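PDB 6F3H: exoribonuclease II, mitochondrial from Candida glabrata, which degrades mitochondrial RNA from the 3' end as the exoribonuclease component of the mtEXO degradosome. Local coordinates for residues A[237-242]-A[675-680]; A[633-638]-A[683-688]. The protein carries 1 engineered substitution. All coordinates share one frame; numbering follows the deposited sequence.

Contacts 1 and 2 sit side by side along the RNA of chain C, their centres about 10 Å apart, and meet through a small antiparallel sheet: strand 677-679 belongs to contact 1, its neighbour 632-634 to contact 2. Along the chain the segments alternate, in the order 237-242, 633-638, 675-680, 683-688. Three of the four lie in the RNB domain range, while 237-242 is the turn between strands 231-237 and 242-248, far earlier in sequence. The backbone of Phe677 pairs with that of Cys634, joining the two contacts directly. Together they line a path for successive nucleotides A1 to U4, away from the magnesium site at Asp401 and Asp410.

Contact 1: residues A[237-242]-A[675-680]; sequences NTALLS and SSFYSP. With nucleotides of chain C.
Phe677 already points its CB at the turn 237-242, and chi1 of 59° seats the ring between its own backbone N and carbonyl carbon, where Ala239 and Leu240 meet it. Leu240, with CG opposite its carbonyl carbon (chi1 -48°), brings CD2 over one face of that ring, 4.2 Å from the centroid in a CH-pi contact, offset toward the rim, nearest Phe677 CD2. The two side chains cross at about a right angle. Ala239 approaches obliquely, its CB 3.5 Å from Phe677 CD1, and the same methyl also rests 3.5 Å from Ser675 O. Ser675 OG then lies 3.8 Å from Thr238 CB, closing the interface at the RNA end. Leu241 and Ser242 both face Asn237 in a G1 beta bulge, which shapes the hairpin turn carrying these residues. Leu30 of helix 27-31 touches both Leu240 and Phe677, and Gln736 of helix 725-761 also touches Phe677.

Ser676 turns its polar groups to the RNA of chain C. Its OG donates to OP1 of A3 at 2.9 Å, while Ser676 N makes a weak, longer bond to OP1 of G2 at 3.3 Å. The turn thus meets the strand segment by carbon contacts, Ser675 O and OG among the atoms touched, and Ser676 contacts two consecutive phosphates, consistent with binding that does not depend on sequence.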
ATOM      1  N   ASN A 237      -3.421   8.945  -0.545  1.00 49.19           N
ATOM      2  CA  ASN A 237      -2.880   8.089  -1.582  1.00 47.93           C
ATOM      3  C   ASN A 237      -1.902   8.868  -2.452  1.00 52.53           C
ATOM      4  O   ASN A 237      -2.126  10.032  -2.780  1.00 50.77           O
ATOM      5  CB  ASN A 237      -3.987   7.497  -2.449  1.00 53.77           C
ATOM      6  CG  ASN A 237      -3.438   6.817  -3.728  1.00 59.15           C
ATOM      7  OD1 ASN A 237      -2.546   5.974  -3.666  1.00 70.40           O
ATOM      8  ND2 ASN A 237      -3.973   7.185  -4.874  1.00 57.12           N
ATOM      9  N   THR A 238      -0.790   8.205  -2.786  1.00 62.04           N
ATOM     10  CA  THR A 238       0.308   8.771  -3.570  1.00 71.01           C
ATOM     11  C   THR A 238      -0.092   9.115  -5.004  1.00 64.20           C
ATOM     12  O   THR A 238       0.507  10.006  -5.620  1.00 57.44           O
ATOM     13  CB  THR A 238       1.452   7.761  -3.635  1.00 86.91           C
ATOM     14  OG1 THR A 238       1.525   7.021  -2.410  1.00 90.95           O
ATOM     15  CG2 THR A 238       2.751   8.452  -3.925  1.00 92.48           C
ATOM     16  N   ALA A 239      -1.015   8.364  -5.594  1.00 63.01           N
ATOM     17  CA  ALA A 239      -1.265   8.522  -7.019  1.00 56.49           C
ATOM     18  C   ALA A 239      -2.312   9.597  -7.270  1.00 55.40           C
ATOM     19  O   ALA A 239      -2.124  10.493  -8.101  1.00 49.90           O
ATOM     20  CB  ALA A 239      -1.709   7.184  -7.602  1.00 56.67           C
ATOM     21  N   LEU A 240      -3.403   9.516  -6.517  1.00 54.74           N
ATOM     22  CA  LEU A 240      -4.453  10.502  -6.535  1.00 50.84           C
ATOM     23  C   LEU A 240      -4.105  11.738  -5.742  1.00 47.67           C
ATOM     24  O   LEU A 240      -4.756  12.767  -5.941  1.00 50.32           O
ATOM     25  CB  LEU A 240      -5.717   9.911  -5.933  1.00 54.33           C
ATOM     26  CG  LEU A 240      -6.184   8.534  -6.397  1.00 52.97           C
ATOM     27  CD1 LEU A 240      -7.587   8.301  -5.829  1.00 57.90           C
ATOM     28  CD2 LEU A 240      -6.137   8.395  -7.914  1.00 46.11           C
ATOM     29  N   LEU A 241      -3.148  11.635  -4.818  1.00 48.78           N
ATOM     30  CA  LEU A 241      -2.785  12.717  -3.888  1.00 43.76           C
ATOM     31  C   LEU A 241      -4.014  13.239  -3.168  1.00 45.23           C
ATOM     32  O   LEU A 241      -4.299  14.433  -3.147  1.00 47.58           O
ATOM     33  CB  LEU A 241      -2.035  13.854  -4.582  1.00 39.14           C
ATOM     34  CG  LEU A 241      -0.665  13.600  -5.215  1.00 39.35           C
ATOM     35  CD1 LEU A 241      -0.198  14.751  -6.088  1.00 40.51           C
ATOM     36  CD2 LEU A 241       0.342  13.363  -4.129  1.00 44.05           C
ATOM     37  N   SER A 242      -4.755  12.315  -2.575  1.00 48.95           N
ATOM     38  CA  SER A 242      -5.980  12.673  -1.896  1.00 50.20           C
ATOM     39  C   SER A 242      -6.186  11.704  -0.753  1.00 48.99           C
ATOM     40  O   SER A 242      -5.717  10.562  -0.822  1.00 49.47           O
ATOM     41  CB  SER A 242      -7.156  12.617  -2.862  1.00 59.75           C
ATOM     42  OG  SER A 242      -8.342  12.404  -2.143  1.00 71.28           O
ATOM     43  N   SER A 675       2.761   6.453  -9.019  1.00 69.20           N
ATOM     44  CA  SER A 675       2.546   5.110  -8.516  1.00 61.47           C
ATOM     45  C   SER A 675       1.250   4.598  -9.116  1.00 53.39           C
ATOM     46  O   SER A 675       0.455   5.356  -9.681  1.00 52.39           O
ATOM     47  CB  SER A 675       2.503   5.057  -6.981  1.00 66.39           C
ATOM     48  OG  SER A 675       1.185   5.197  -6.469  1.00 72.72           O
ATOM     49  N   SER A 676       1.057   3.294  -9.006  1.00 51.13           N
ATOM     50  CA  SER A 676      -0.096   2.657  -9.606  1.00 47.75           C
ATOM     51  C   SER A 676      -1.239   2.644  -8.603  1.00 44.16           C
ATOM     52  O   SER A 676      -1.035   2.689  -7.388  1.00 44.74           O
ATOM     53  CB  SER A 676       0.263   1.248 -10.100  1.00 50.37           C
ATOM     54  OG  SER A 676      -0.085   0.228  -9.176  1.00 57.74           O
ATOM     55  N   PHE A 677      -2.451   2.634  -9.130  1.00 42.45           N
ATOM     56  CA  PHE A 677      -3.634   2.730  -8.301  1.00 42.48           C
ATOM     57  C   PHE A 677      -4.740   1.894  -8.903  1.00 38.24           C
ATOM     58  O   PHE A 677      -4.796   1.705 -10.115  1.00 47.35           O
ATOM     59  CB  PHE A 677      -4.102   4.195  -8.141  1.00 44.17           C
ATOM     60  CG  PHE A 677      -4.433   4.896  -9.445  1.00 41.93           C
ATOM     61  CD1 PHE A 677      -3.432   5.501 -10.205  1.00 38.61           C
ATOM     62  CD2 PHE A 677      -5.744   4.949  -9.914  1.00 40.90           C
ATOM     63  CE1 PHE A 677      -3.740   6.146 -11.405  1.00 38.65           C
ATOM     64  CE2 PHE A 677      -6.054   5.594 -11.114  1.00 38.26           C
ATOM     65  CZ  PHE A 677      -5.054   6.186 -11.862  1.00 38.48           C
ATOM     66  N   TYR A 678      -5.621   1.407  -8.038  1.00 38.09           N
ATOM     67  CA  TYR A 678      -6.808   0.677  -8.448  1.00 43.58           C
ATOM     68  C   TYR A 678      -7.913   1.634  -8.875  1.00 48.70           C
ATOM     69  O   TYR A 678      -8.012   2.766  -8.398  1.00 52.88           O
ATOM     70  CB  TYR A 678      -7.287  -0.247  -7.324  1.00 45.99           C
ATOM     71  CG  TYR A 678      -6.305  -1.386  -7.045  1.00 54.10           C
ATOM     72  CD1 TYR A 678      -6.118  -2.402  -7.975  1.00 58.56           C
ATOM     73  CD2 TYR A 678      -5.549  -1.438  -5.877  1.00 54.16           C
ATOM     74  CE1 TYR A 678      -5.215  -3.444  -7.756  1.00 65.67           C
ATOM     75  CE2 TYR A 678      -4.644  -2.489  -5.645  1.00 58.78           C
ATOM     76  CZ  TYR A 678      -4.489  -3.490  -6.595  1.00 67.46           C
ATOM     77  OH  TYR A 678      -3.617  -4.550  -6.426  1.00 73.77           O
ATOM     78  N   SER A 679      -8.722   1.176  -9.817  1.00 49.05           N
ATOM     79  CA  SER A 679      -9.739   1.981 -10.463  1.00 47.71           C
ATOM     80  C   SER A 679     -10.937   1.113 -10.774  1.00 48.54           C
ATOM     81  O   SER A 679     -10.775  -0.044 -11.173  1.00 52.96           O
ATOM     82  CB  SER A 679      -9.226   2.573 -11.775  1.00 47.03           C
ATOM     83  OG  SER A 679     -10.302   2.990 -12.576  1.00 48.28           O
ATOM     84  N   PRO A 680     -12.142   1.669 -10.701  1.00 44.29           N
ATOM     85  CA  PRO A 680     -13.336   0.903 -11.066  1.00 42.93           C
ATOM     86  C   PRO A 680     -13.641   0.920 -12.549  1.00 53.34           C
ATOM     87  O   PRO A 680     -14.622   0.294 -12.962  1.00 59.35           O
ATOM     88  CB  PRO A 680     -14.447   1.626 -10.298  1.00 41.60           C
ATOM     89  CG  PRO A 680     -13.829   2.924  -9.797  1.00 45.03           C
ATOM     90  CD  PRO A 680     -12.472   3.059 -10.385  1.00 43.89           C
TER
ATOM     91  P     G C   2       5.036   2.221  -7.308  1.00 66.35           P
ATOM     92  OP1   G C   2       3.551   2.140  -7.116  1.00 63.39           O
ATOM     93  OP2   G C   2       6.065   1.613  -6.415  1.00 60.58           O
ATOM     94  O5'   G C   2       5.426   1.662  -8.737  1.00 65.24           O
ATOM     95  C5'   G C   2       4.914   2.274  -9.903  1.00 61.12           C
ATOM     96  C4'   G C   2       5.234   1.468 -11.130  1.00 51.87           C
ATOM     97  O4'   G C   2       6.643   1.543 -11.429  1.00 46.72           O
ATOM     98  C3'   G C   2       4.957  -0.014 -11.039  1.00 45.67           C
ATOM     99  O3'   G C   2       3.590  -0.288 -11.232  1.00 48.52           O
ATOM    100  C2'   G C   2       5.860  -0.580 -12.121  1.00 48.81           C
ATOM    101  O2'   G C   2       5.290  -0.419 -13.406  1.00 53.21           O
ATOM    102  C1'   G C   2       7.068   0.342 -12.017  1.00 47.59           C
ATOM    103  N9    G C   2       8.047  -0.210 -11.109  1.00 57.24           N
ATOM    104  C8    G C   2       8.216   0.262  -9.837  1.00 55.53           C
ATOM    105  N7    G C   2       9.139  -0.392  -9.215  1.00 56.34           N
ATOM    106  C5    G C   2       9.565  -1.326 -10.149  1.00 63.49           C
ATOM    107  C6    G C   2      10.555  -2.303 -10.014  1.00 78.95           C
ATOM    108  O6    G C   2      11.222  -2.486  -8.993  1.00 80.74           O
ATOM    109  N1    G C   2      10.710  -3.070 -11.188  1.00 90.93           N
ATOM    110  C2    G C   2       9.994  -2.920 -12.372  1.00 92.35           C
ATOM    111  N2    G C   2      10.316  -3.776 -13.387  1.00 91.94           N
ATOM    112  N3    G C   2       9.042  -1.979 -12.499  1.00 81.32           N
ATOM    113  C4    G C   2       8.903  -1.245 -11.352  1.00 66.92           C
ATOM    114  P     A C   1       6.102   7.429  -4.000  1.00147.48           P
ATOM    115  OP1   A C   1       5.139   6.773  -3.088  1.00149.85           O
ATOM    116  OP2   A C   1       5.657   7.904  -5.341  1.00143.51           O
ATOM    117  O5'   A C   1       7.240   6.333  -4.159  1.00146.26           O
ATOM    118  C5'   A C   1       6.954   5.108  -4.808  1.00138.05           C
ATOM    119  C4'   A C   1       7.078   5.251  -6.304  1.00129.28           C
ATOM    120  O4'   A C   1       8.437   5.640  -6.641  1.00133.30           O
ATOM    121  C3'   A C   1       6.846   3.971  -7.082  1.00113.66           C
ATOM    122  O3'   A C   1       5.498   3.730  -7.370  1.00 88.28           O
ATOM    123  C2'   A C   1       7.718   4.144  -8.311  1.00124.19           C
ATOM    124  O2'   A C   1       7.095   5.022  -9.236  1.00125.33           O
ATOM    125  C1'   A C   1       8.918   4.853  -7.704  1.00132.05           C
ATOM    126  N9    A C   1       9.874   3.906  -7.107  1.00136.88           N
ATOM    127  C8    A C   1       9.627   2.691  -6.507  1.00137.52           C
ATOM    128  N7    A C   1      10.694   2.109  -6.040  1.00138.14           N
ATOM    129  C5    A C   1      11.705   3.009  -6.338  1.00139.14           C
ATOM    130  C6    A C   1      13.083   2.975  -6.102  1.00143.07           C
ATOM    131  N6    A C   1      13.683   1.950  -5.488  1.00146.39           N
ATOM    132  N1    A C   1      13.819   4.030  -6.521  1.00142.31           N
ATOM    133  C2    A C   1      13.207   5.047  -7.137  1.00140.47           C
ATOM    134  N3    A C   1      11.917   5.198  -7.417  1.00140.03           N
ATOM    135  C4    A C   1      11.219   4.128  -6.985  1.00138.97           C
ATOM    136  P     A C   3       2.943  -1.559 -10.546  1.00 50.17           P
ATOM    137  OP1   A C   3       1.487  -1.615 -10.842  1.00 53.78           O
ATOM    138  OP2   A C   3       3.396  -1.557  -9.155  1.00 45.88           O
ATOM    139  O5'   A C   3       3.704  -2.761 -11.265  1.00 54.57           O
ATOM    140  C5'   A C   3       3.486  -3.045 -12.635  1.00 55.64           C
ATOM    141  C4'   A C   3       4.242  -4.271 -13.085  1.00 61.49           C
ATOM    142  O4'   A C   3       5.668  -4.000 -13.089  1.00 65.04           O
ATOM    143  C3'   A C   3       4.091  -5.511 -12.210  1.00 56.95           C
ATOM    144  O3'   A C   3       2.906  -6.231 -12.483  1.00 49.83           O
ATOM    145  C2'   A C   3       5.372  -6.278 -12.496  1.00 60.03           C
ATOM    146  O2'   A C   3       5.307  -6.962 -13.726  1.00 55.88           O
ATOM    147  C1'   A C   3       6.369  -5.132 -12.639  1.00 66.97           C
ATOM    148  N9    A C   3       6.881  -4.800 -11.322  1.00 65.33           N
ATOM    149  C8    A C   3       6.385  -3.904 -10.421  1.00 62.26           C
ATOM    150  N7    A C   3       7.061  -3.880  -9.312  1.00 58.35           N
ATOM    151  C5    A C   3       8.025  -4.834  -9.525  1.00 61.89           C
ATOM    152  C6    A C   3       9.051  -5.280  -8.723  1.00 67.31           C
ATOM    153  N6    A C   3       9.269  -4.794  -7.505  1.00 64.14           N
ATOM    154  N1    A C   3       9.836  -6.253  -9.241  1.00 75.48           N
ATOM    155  C2    A C   3       9.596  -6.725 -10.481  1.00 71.39           C
ATOM    156  N3    A C   3       8.649  -6.378 -11.339  1.00 63.71           N
ATOM    157  C4    A C   3       7.915  -5.428 -10.759  1.00 63.85           C
TER

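Contact 2: residues A[633-638]-A[683-688]; sequences RCYNGL and LPHKMI. With nucleotides of chain C.
His685 lies between Tyr635 and Ile688: Tyr635 CB sits over one face of the imidazole, 3.9 Å from its centroid, and Ile688 CD1 covers the opposite face. At the ring's edge, in plane, Arg633 CG stands 3.5 Å from His685 CD2, the two side chains running the same way. The Tyr635 ring takes selenomethionine Met687 on one face, with CG above the centre and SE 4.1 Å from the centroid, a Met-aromatic contact; Tyr635 OH is bonded to Ser674.

Two backbone bonds bridge Tyr635 and His685: Tyr635 N to Pro684 O at 3.2 Å, nearly straight at 171°, and a weak one from Lys686 N to Tyr635 O. Water 2 lies within bonding distance of Pro684 O and Asn636 OD1, while Asn636 ND2 bonds Leu30 O.

Chi1 of -170° swings the His685 imidazole away from its own backbone N and out to the RNA of chain C, where NE2 donates to OP1 of A3 at 2.7 Å. Arg633, bent at chi3, reaches the next phosphate, NH1 making a weak bond to OP2 of U4 at 3.0 Å. Tyr635 and Met687 also border the sugar of G2. Contacts to successive phosphates and riboses are consistent with the sequence-independent RNA path of RNB-family exoribonucleases.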
ATOM      1  N   ARG A 633      -6.098  -1.884 -12.491  1.00 38.34           N
ATOM      2  CA  ARG A 633      -4.929  -1.285 -11.884  1.00 38.45           C
ATOM      3  C   ARG A 633      -4.327  -0.383 -12.944  1.00 44.52           C
ATOM      4  O   ARG A 633      -3.996  -0.850 -14.038  1.00 44.31           O
ATOM      5  CB  ARG A 633      -3.923  -2.342 -11.437  1.00 38.63           C
ATOM      6  CG  ARG A 633      -2.534  -1.752 -11.242  1.00 58.68           C
ATOM      7  CD  ARG A 633      -1.537  -2.733 -10.678  1.00 62.94           C
ATOM      8  NE  ARG A 633      -2.166  -3.674  -9.772  1.00 68.56           N
ATOM      9  CZ  ARG A 633      -1.567  -4.769  -9.327  1.00 67.87           C
ATOM     10  NH1 ARG A 633      -0.325  -5.043  -9.730  1.00 57.31           N
ATOM     11  NH2 ARG A 633      -2.218  -5.592  -8.502  1.00 70.57           N
ATOM     12  N   CYS A 634      -4.164   0.897 -12.618  1.00 44.92           N
ATOM     13  CA  CYS A 634      -3.865   1.929 -13.598  1.00 42.26           C
ATOM     14  C   CYS A 634      -2.618   2.668 -13.183  1.00 40.09           C
ATOM     15  O   CYS A 634      -2.156   2.555 -12.051  1.00 40.19           O
ATOM     16  CB  CYS A 634      -5.023   2.917 -13.769  1.00 40.46           C
ATOM     17  SG  CYS A 634      -6.629   2.135 -13.661  1.00 49.40           S
ATOM     18  N   TYR A 635      -2.070   3.423 -14.126  1.00 39.08           N
ATOM     19  CA  TYR A 635      -0.901   4.240 -13.846  1.00 44.42           C
ATOM     20  C   TYR A 635      -0.948   5.397 -14.826  1.00 51.77           C
ATOM     21  O   TYR A 635      -0.947   5.168 -16.039  1.00 59.26           O
ATOM     22  CB  TYR A 635       0.399   3.440 -13.984  1.00 39.56           C
ATOM     23  CG  TYR A 635       1.649   4.259 -13.743  1.00 39.83           C
ATOM     24  CD1 TYR A 635       2.074   5.182 -14.678  1.00 45.87           C
ATOM     25  CD2 TYR A 635       2.400   4.120 -12.589  1.00 39.85           C
ATOM     26  CE1 TYR A 635       3.193   5.960 -14.476  1.00 40.36           C
ATOM     27  CE2 TYR A 635       3.534   4.911 -12.378  1.00 43.28           C
ATOM     28  CZ  TYR A 635       3.919   5.829 -13.338  1.00 40.37           C
ATOM     29  OH  TYR A 635       5.024   6.639 -13.202  1.00 40.67           O
ATOM     30  N   ASN A 636      -0.951   6.628 -14.297  1.00 46.97           N
ATOM     31  CA  ASN A 636      -1.094   7.822 -15.118  1.00 51.00           C
ATOM     32  C   ASN A 636       0.230   8.439 -15.474  1.00 54.23           C
ATOM     33  O   ASN A 636       0.391   8.948 -16.582  1.00 64.57           O
ATOM     34  CB  ASN A 636      -1.891   8.910 -14.407  1.00 64.02           C
ATOM     35  CG  ASN A 636      -3.343   8.599 -14.296  1.00 68.39           C
ATOM     36  OD1 ASN A 636      -3.832   7.644 -14.889  1.00 69.85           O
ATOM     37  ND2 ASN A 636      -4.058   9.412 -13.521  1.00 71.12           N
ATOM     38  N   GLY A 637       1.134   8.504 -14.530  1.00 51.65           N
ATOM     39  CA  GLY A 637       2.322   9.270 -14.759  1.00 54.86           C
ATOM     40  C   GLY A 637       2.077  10.674 -14.280  1.00 60.45           C
ATOM     41  O   GLY A 637       1.043  10.996 -13.685  1.00 61.86           O
ATOM     42  N   LEU A 638       3.042  11.533 -14.569  1.00 61.84           N
ATOM     43  CA  LEU A 638       3.008  12.905 -14.097  1.00 65.60           C
ATOM     44  C   LEU A 638       2.887  13.911 -15.237  1.00 73.23           C
ATOM     45  O   LEU A 638       3.277  13.654 -16.380  1.00 73.67           O
ATOM     46  CB  LEU A 638       4.254  13.228 -13.268  1.00 63.82           C
ATOM     47  CG  LEU A 638       4.466  12.468 -11.960  1.00 58.74           C
ATOM     48  CD1 LEU A 638       5.731  12.909 -11.274  1.00 54.87           C
ATOM     49  CD2 LEU A 638       3.304  12.720 -11.041  1.00 58.85           C
ATOM     50  N   LEU A 683      -8.344   2.215 -17.313  1.00 57.94           N
ATOM     51  CA  LEU A 683      -7.436   3.305 -17.599  1.00 57.35           C
ATOM     52  C   LEU A 683      -6.114   2.654 -17.927  1.00 64.11           C
ATOM     53  O   LEU A 683      -5.805   1.586 -17.385  1.00 62.60           O
ATOM     54  CB  LEU A 683      -7.268   4.255 -16.409  1.00 54.73           C
ATOM     55  CG  LEU A 683      -8.477   5.140 -16.199  1.00 53.11           C
ATOM     56  CD1 LEU A 683      -8.362   5.860 -14.896  1.00 50.07           C
ATOM     57  CD2 LEU A 683      -8.580   6.104 -17.356  1.00 57.01           C
ATOM     58  N   PRO A 684      -5.328   3.241 -18.812  1.00 71.66           N
ATOM     59  CA  PRO A 684      -4.056   2.609 -19.159  1.00 75.18           C
ATOM     60  C   PRO A 684      -3.154   2.481 -17.937  1.00 72.53           C
ATOM     61  O   PRO A 684      -3.013   3.411 -17.137  1.00 75.17           O
ATOM     62  CB  PRO A 684      -3.456   3.552 -20.210  1.00 80.84           C
ATOM     63  CG  PRO A 684      -4.286   4.799 -20.178  1.00 81.36           C
ATOM     64  CD  PRO A 684      -5.623   4.429 -19.629  1.00 76.85           C
ATOM     65  N   HIS A 685      -2.529   1.311 -17.813  1.00 68.36           N
ATOM     66  CA  HIS A 685      -1.392   1.136 -16.920  1.00 54.26           C
ATOM     67  C   HIS A 685      -0.198   1.384 -17.818  1.00 52.70           C
ATOM     68  O   HIS A 685       0.283   0.489 -18.511  1.00 59.46           O
ATOM     69  CB  HIS A 685      -1.375  -0.238 -16.269  1.00 42.52           C
ATOM     70  CG  HIS A 685      -0.362  -0.365 -15.174  1.00 39.53           C
ATOM     71  ND1 HIS A 685       0.949   0.034 -15.332  1.00 40.30           N
ATOM     72  CD2 HIS A 685      -0.469  -0.806 -13.900  1.00 39.38           C
ATOM     73  CE1 HIS A 685       1.613  -0.173 -14.212  1.00 39.84           C
ATOM     74  NE2 HIS A 685       0.776  -0.680 -13.325  1.00 41.22           N
ATOM     75  N   LYS A 686       0.217   2.643 -17.862  1.00 50.96           N
ATOM     76  CA  LYS A 686       1.149   3.138 -18.866  1.00 58.20           C
ATOM     77  C   LYS A 686       2.569   2.631 -18.694  1.00 71.17           C
ATOM     78  O   LYS A 686       3.405   3.028 -19.511  1.00 75.84           O
ATOM     79  CB  LYS A 686       1.105   4.647 -18.848  1.00 56.23           C
ATOM     80  CG  LYS A 686      -0.249   5.139 -19.295  1.00 56.70           C
ATOM     81  CD  LYS A 686      -0.186   6.604 -19.563  1.00 63.77           C
ATOM     82  CE  LYS A 686      -1.568   7.179 -19.712  1.00 71.04           C
ATOM     83  NZ  LYS A 686      -1.498   8.664 -19.778  1.00 74.06           N
HETATM   84  N   MSE A 687       2.853   1.774 -17.709  1.00 78.19           N
HETATM   85  CA  MSE A 687       4.173   1.105 -17.555  1.00 81.37           C
HETATM   86  C   MSE A 687       4.253  -0.238 -18.206  1.00 65.79           C
HETATM   87  O   MSE A 687       5.244  -0.608 -18.819  1.00 63.33           O
HETATM   88  CB  MSE A 687       4.530   0.869 -16.084  1.00 97.94           C
HETATM   89  CG  MSE A 687       4.389   2.065 -15.224  1.00115.87           C
HETATM   90 SE   MSE A 687       5.648   3.368 -15.899  1.00128.48          SE
HETATM   91  CE  MSE A 687       7.081   3.308 -14.585  1.00127.39           C
ATOM     92  N   ILE A 688       3.189  -0.992 -17.980  1.00 59.87           N
ATOM     93  CA  ILE A 688       3.080  -2.320 -18.540  1.00 65.04           C
ATOM     94  C   ILE A 688       2.905  -2.235 -20.043  1.00 69.67           C
ATOM     95  O   ILE A 688       3.361  -3.109 -20.790  1.00 67.40           O
ATOM     96  CB  ILE A 688       1.908  -3.007 -17.831  1.00 59.95           C
ATOM     97  CG1 ILE A 688       2.312  -3.285 -16.393  1.00 53.91           C
ATOM     98  CG2 ILE A 688       1.521  -4.269 -18.534  1.00 61.21           C
ATOM     99  CD1 ILE A 688       1.247  -3.927 -15.605  1.00 52.89           C
TER
ATOM    100  P     A C   3       2.943  -1.559 -10.546  1.00 50.17           P
ATOM    101  OP1   A C   3       1.487  -1.615 -10.842  1.00 53.78           O
ATOM    102  OP2   A C   3       3.396  -1.557  -9.155  1.00 45.88           O
ATOM    103  O5'   A C   3       3.704  -2.761 -11.265  1.00 54.57           O
ATOM    104  C5'   A C   3       3.486  -3.045 -12.635  1.00 55.64           C
ATOM    105  C4'   A C   3       4.242  -4.271 -13.085  1.00 61.49           C
ATOM    106  O4'   A C   3       5.668  -4.000 -13.089  1.00 65.04           O
ATOM    107  C3'   A C   3       4.091  -5.511 -12.210  1.00 56.95           C
ATOM    108  O3'   A C   3       2.906  -6.231 -12.483  1.00 49.83           O
ATOM    109  C2'   A C   3       5.372  -6.278 -12.496  1.00 60.03           C
ATOM    110  O2'   A C   3       5.307  -6.962 -13.726  1.00 55.88           O
ATOM    111  C1'   A C   3       6.369  -5.132 -12.639  1.00 66.97           C
ATOM    112  N9    A C   3       6.881  -4.800 -11.322  1.00 65.33           N
ATOM    113  C8    A C   3       6.385  -3.904 -10.421  1.00 62.26           C
ATOM    114  N7    A C   3       7.061  -3.880  -9.312  1.00 58.35           N
ATOM    115  C5    A C   3       8.025  -4.834  -9.525  1.00 61.89           C
ATOM    116  C6    A C   3       9.051  -5.280  -8.723  1.00 67.31           C
ATOM    117  N6    A C   3       9.269  -4.794  -7.505  1.00 64.14           N
ATOM    118  N1    A C   3       9.836  -6.253  -9.241  1.00 75.48           N
ATOM    119  C2    A C   3       9.596  -6.725 -10.481  1.00 71.39           C
ATOM    120  N3    A C   3       8.649  -6.378 -11.339  1.00 63.71           N
ATOM    121  C4    A C   3       7.915  -5.428 -10.759  1.00 63.85           C
ATOM    122  P     G C   2       5.036   2.221  -7.308  1.00 66.35           P
ATOM    123  OP1   G C   2       3.551   2.140  -7.116  1.00 63.39           O
ATOM    124  OP2   G C   2       6.065   1.613  -6.415  1.00 60.58           O
ATOM    125  O5'   G C   2       5.426   1.662  -8.737  1.00 65.24           O
ATOM    126  C5'   G C   2       4.914   2.274  -9.903  1.00 61.12           C
ATOM    127  C4'   G C   2       5.234   1.468 -11.130  1.00 51.87           C
ATOM    128  O4'   G C   2       6.643   1.543 -11.429  1.00 46.72           O
ATOM    129  C3'   G C   2       4.957  -0.014 -11.039  1.00 45.67           C
ATOM    130  O3'   G C   2       3.590  -0.288 -11.232  1.00 48.52           O
ATOM    131  C2'   G C   2       5.860  -0.580 -12.121  1.00 48.81           C
ATOM    132  O2'   G C   2       5.290  -0.419 -13.406  1.00 53.21           O
ATOM    133  C1'   G C   2       7.068   0.342 -12.017  1.00 47.59           C
ATOM    134  N9    G C   2       8.047  -0.210 -11.109  1.00 57.24           N
ATOM    135  C8    G C   2       8.216   0.262  -9.837  1.00 55.53           C
ATOM    136  N7    G C   2       9.139  -0.392  -9.215  1.00 56.34           N
ATOM    137  C5    G C   2       9.565  -1.326 -10.149  1.00 63.49           C
ATOM    138  C6    G C   2      10.555  -2.303 -10.014  1.00 78.95           C
ATOM    139  O6    G C   2      11.222  -2.486  -8.993  1.00 80.74           O
ATOM    140  N1    G C   2      10.710  -3.070 -11.188  1.00 90.93           N
ATOM    141  C2    G C   2       9.994  -2.920 -12.372  1.00 92.35           C
ATOM    142  N2    G C   2      10.316  -3.776 -13.387  1.00 91.94           N
ATOM    143  N3    G C   2       9.042  -1.979 -12.499  1.00 81.32           N
ATOM    144  C4    G C   2       8.903  -1.245 -11.352  1.00 66.92           C
ATOM    145  P     U C   4       2.161  -7.035 -11.321  1.00 52.31           P
ATOM    146  OP1   U C   4       0.807  -7.418 -11.766  1.00 48.15           O
ATOM    147  OP2   U C   4       2.355  -6.405 -10.003  1.00 60.01           O
ATOM    148  O5'   U C   4       2.988  -8.366 -11.306  1.00 51.72           O
ATOM    149  C5'   U C   4       3.219  -9.041 -12.515  1.00 42.92           C
ATOM    150  C4'   U C   4       4.068 -10.222 -12.240  1.00 45.36           C
ATOM    151  O4'   U C   4       5.415  -9.777 -11.948  1.00 52.12           O
ATOM    152  C3'   U C   4       3.675 -10.986 -11.001  1.00 43.47           C
ATOM    153  O3'   U C   4       2.543 -11.810 -11.177  1.00 40.88           O
ATOM    154  C2'   U C   4       4.961 -11.714 -10.658  1.00 48.79           C
ATOM    155  O2'   U C   4       5.159 -12.821 -11.522  1.00 53.62           O
ATOM    156  C1'   U C   4       6.000 -10.643 -10.997  1.00 51.26           C
ATOM    157  N1    U C   4       6.379  -9.861  -9.798  1.00 54.20           N
ATOM    158  C2    U C   4       7.433 -10.364  -9.065  1.00 55.65           C
ATOM    159  O2    U C   4       8.041 -11.368  -9.384  1.00 58.96           O
ATOM    160  N3    U C   4       7.766  -9.644  -7.954  1.00 53.78           N
ATOM    161  C4    U C   4       7.146  -8.498  -7.514  1.00 57.32           C
ATOM    162  O4    U C   4       7.576  -7.969  -6.485  1.00 63.53           O
ATOM    163  C5    U C   4       6.049  -8.037  -8.320  1.00 51.29           C
ATOM    164  C6    U C   4       5.709  -8.718  -9.409  1.00 52.07           C
TER
HETATM  165  O   HOH W   1      -6.228  -0.725 -15.818  1.00 52.56           O
HETATM  166  O   HOH W   2      -3.956   5.974 -17.338  1.00 59.21           O